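Local coordinates for fructooligosaccharide ABC transporter substrate-binding protein FusA (PDB 5G5Y) that captures short- and long-chain fructooligosaccharides, preferring tetrasaccharides and larger, and delivers them to an ABC transporter for import into Streptococcus pneumoniae, at residues N338-Y343 against E373-T378. Numbering follows the deposited sequence.
Sequences NNWGTY and ELRQKT
Asn339 and Arg375 join the C-terminal ends of two helices, 332-340 and 370-378, in the sugar-binding region of this family 1 solute-binding protein. The backbone carbonyl O of Asn339, in the last turn of its helix, takes two bonds from one guanidinium: Arg375 NH2 at 2.9 Å and, more weakly, Arg375 NE at 3.0 Å. Neither is straight, and NH2 sits above the carbonyl plane rather than on a lone pair. Arg375 reaches this point with its chain fully extended, CG anti to the backbone N (chi1 179°), while Glu379 makes a salt bridge with NE. The Asn339 side chain leans over one face of the Trp340 ring and spends its amide elsewhere, on Glu123 and Trp121.

Trp340 comes next. Its CD1 stands over the centre of one guanidinium face, 3.5 Å from Arg375 CZ, with the ring and guanidinium planes inclined by 61°, so this is an oblique contact and not a parallel stack. Carbonyl contact and indole together restrict how the arginine head can turn. Trp340, Arg375, Glu123 and Glu379 all bind substrate, and this contact sets the first two side by side in the sugar-free protein.

At Gly341 the chain leaves the helix with positive phi (138°), a conformation readily open to glycine. The CA atoms of the two segments are nearest here, Gly341 CA lying 5.0 Å from Thr378 CA. Thr342 then meets Thr378 through water: its N donates to a water molecule that in turn donates to Thr378 OG1. That hydroxyl gives its own proton back to its helix, OG1 lying 2.8 Å from Leu374 O.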
loop_
_atom_site.group_PDB
_atom_site.type_symbol
_atom_site.label_atom_id
_atom_site.label_comp_id
_atom_site.label_asym_id
_atom_site.label_seq_id
_atom_site.Cartn_x
_atom_site.Cartn_y
_atom_site.Cartn_z
ATOM N N ASN A 338 9.408 14.074 -9.447
ATOM C CA ASN A 338 8.613 13.231 -10.347
ATOM C C ASN A 338 7.429 12.586 -9.627
ATOM O O ASN A 338 6.335 12.460 -10.184
ATOM C CB ASN A 338 9.463 12.150 -11.014
ATOM C CG ASN A 338 10.439 12.721 -12.038
ATOM O OD1 ASN A 338 10.514 13.937 -12.252
ATOM N ND2 ASN A 338 11.222 11.839 -12.644
ATOM N N ASN A 339 7.660 12.227 -8.377
ATOM C CA ASN A 339 6.657 11.569 -7.549
ATOM C C ASN A 339 5.574 12.555 -7.078
ATOM O O ASN A 339 4.408 12.196 -7.010
ATOM C CB ASN A 339 7.333 10.962 -6.320
ATOM C CG ASN A 339 6.463 9.920 -5.599
ATOM O OD1 ASN A 339 5.925 9.014 -6.222
ATOM N ND2 ASN A 339 6.365 10.028 -4.286
ATOM N N TRP A 340 5.985 13.755 -6.677
ATOM C CA TRP A 340 5.118 14.634 -5.886
ATOM C C TRP A 340 4.778 16.015 -6.460
ATOM O O TRP A 340 3.787 16.608 -6.012
ATOM C CB TRP A 340 5.686 14.807 -4.467
ATOM C CG TRP A 340 5.422 13.687 -3.527
ATOM C CD1 TRP A 340 4.242 12.980 -3.384
ATOM C CD2 TRP A 340 6.309 13.177 -2.526
ATOM N NE1 TRP A 340 4.370 12.026 -2.374
ATOM C CE2 TRP A 340 5.617 12.134 -1.825
ATOM C CE3 TRP A 340 7.620 13.464 -2.161
ATOM C CZ2 TRP A 340 6.221 11.377 -0.812
ATOM C CZ3 TRP A 340 8.200 12.725 -1.116
ATOM C CH2 TRP A 340 7.498 11.703 -0.467
ATOM N N GLY A 341 5.610 16.554 -7.353
ATOM C CA GLY A 341 5.400 17.893 -7.902
ATOM C C GLY A 341 6.668 18.692 -7.992
ATOM O O GLY A 341 7.757 18.146 -7.878
ATOM N N THR A 342 6.553 20.002 -8.190
ATOM C CA THR A 342 7.752 20.788 -8.392
ATOM C C THR A 342 7.690 22.175 -7.708
ATOM O O THR A 342 6.824 22.427 -6.896
ATOM C CB THR A 342 8.107 20.821 -9.902
ATOM O OG1 THR A 342 9.413 21.378 -10.087
ATOM C CG2 THR A 342 7.052 21.615 -10.714
ATOM N N TYR A 343 8.662 23.013 -8.034
ATOM C CA TYR A 343 8.874 24.321 -7.432
ATOM C C TYR A 343 9.046 25.336 -8.556
ATOM O O TYR A 343 9.350 24.963 -9.704
ATOM C CB TYR A 343 10.193 24.309 -6.624
ATOM C CG TYR A 343 11.411 24.106 -7.505
ATOM C CD1 TYR A 343 11.846 22.816 -7.840
ATOM C CD2 TYR A 343 12.071 25.203 -8.100
ATOM C CE1 TYR A 343 12.914 22.620 -8.703
ATOM C CE2 TYR A 343 13.153 25.015 -8.947
ATOM C CZ TYR A 343 13.561 23.714 -9.248
ATOM O OH TYR A 343 14.611 23.508 -10.083
ATOM N N GLU A 373 -5.757 18.692 -6.530
ATOM C CA GLU A 373 -5.422 18.549 -7.948
ATOM C C GLU A 373 -3.986 18.846 -8.356
ATOM O O GLU A 373 -3.580 18.455 -9.465
ATOM C CB GLU A 373 -6.304 19.507 -8.756
ATOM C CG GLU A 373 -7.791 19.377 -8.469
ATOM C CD GLU A 373 -8.656 20.205 -9.405
ATOM O OE1 GLU A 373 -8.129 21.044 -10.191
ATOM O OE2 GLU A 373 -9.884 20.000 -9.344
ATOM N N LEU A 374 -3.248 19.579 -7.532
ATOM C CA LEU A 374 -1.987 20.128 -7.992
ATOM C C LEU A 374 -0.953 19.009 -8.239
ATOM O O LEU A 374 -0.171 19.078 -9.201
ATOM C CB LEU A 374 -1.458 21.158 -7.032
ATOM C CG LEU A 374 -0.124 21.795 -7.433
ATOM C CD1 LEU A 374 -0.275 22.525 -8.764
ATOM C CD2 LEU A 374 0.327 22.713 -6.316
ATOM N N ARG A 375 -0.987 17.959 -7.415
ATOM C CA ARG A 375 -0.035 16.852 -7.596
ATOM C C ARG A 375 -0.279 16.191 -8.972
ATOM O O ARG A 375 0.652 16.002 -9.769
ATOM C CB ARG A 375 -0.144 15.828 -6.488
ATOM C CG ARG A 375 0.816 14.672 -6.703
ATOM C CD ARG A 375 0.618 13.539 -5.708
ATOM N NE ARG A 375 1.603 12.473 -5.963
ATOM C CZ ARG A 375 1.736 11.364 -5.224
ATOM N NH1 ARG A 375 0.961 11.160 -4.172
ATOM N NH2 ARG A 375 2.661 10.458 -5.524
ATOM N N GLN A 376 -1.536 15.875 -9.250
ATOM C CA GLN A 376 -1.916 15.261 -10.530
ATOM C C GLN A 376 -1.559 16.107 -11.736
ATOM O O GLN A 376 -1.261 15.563 -12.784
ATOM C CB GLN A 376 -3.407 14.979 -10.585
ATOM C CG GLN A 376 -3.890 13.774 -9.844
ATOM C CD GLN A 376 -5.395 13.879 -9.723
ATOM O OE1 GLN A 376 -6.105 13.632 -10.701
ATOM N NE2 GLN A 376 -5.884 14.373 -8.570
ATOM N N LYS A 377 -1.633 17.432 -11.589
ATOM C CA LYS A 377 -1.294 18.348 -12.663
ATOM C C LYS A 377 0.193 18.493 -12.935
ATOM O O LYS A 377 0.560 18.867 -14.054
ATOM C CB LYS A 377 -1.881 19.746 -12.402
ATOM C CG LYS A 377 -3.393 19.823 -12.404
ATOM C CD LYS A 377 -3.783 21.277 -12.112
ATOM C CE LYS A 377 -5.265 21.504 -11.951
ATOM N NZ LYS A 377 -5.502 22.870 -11.400
ATOM N N THR A 378 1.042 18.197 -11.933
ATOM C CA THR A 378 2.470 18.576 -11.957
ATOM C C THR A 378 3.476 17.424 -11.795
ATOM O O THR A 378 4.620 17.577 -12.209
ATOM C CB THR A 378 2.772 19.698 -10.925
ATOM O OG1 THR A 378 2.560 19.260 -9.571
ATOM C CG2 THR A 378 1.860 20.947 -11.210
HETATM O O HOH W 1 4.021 21.332 -8.191
#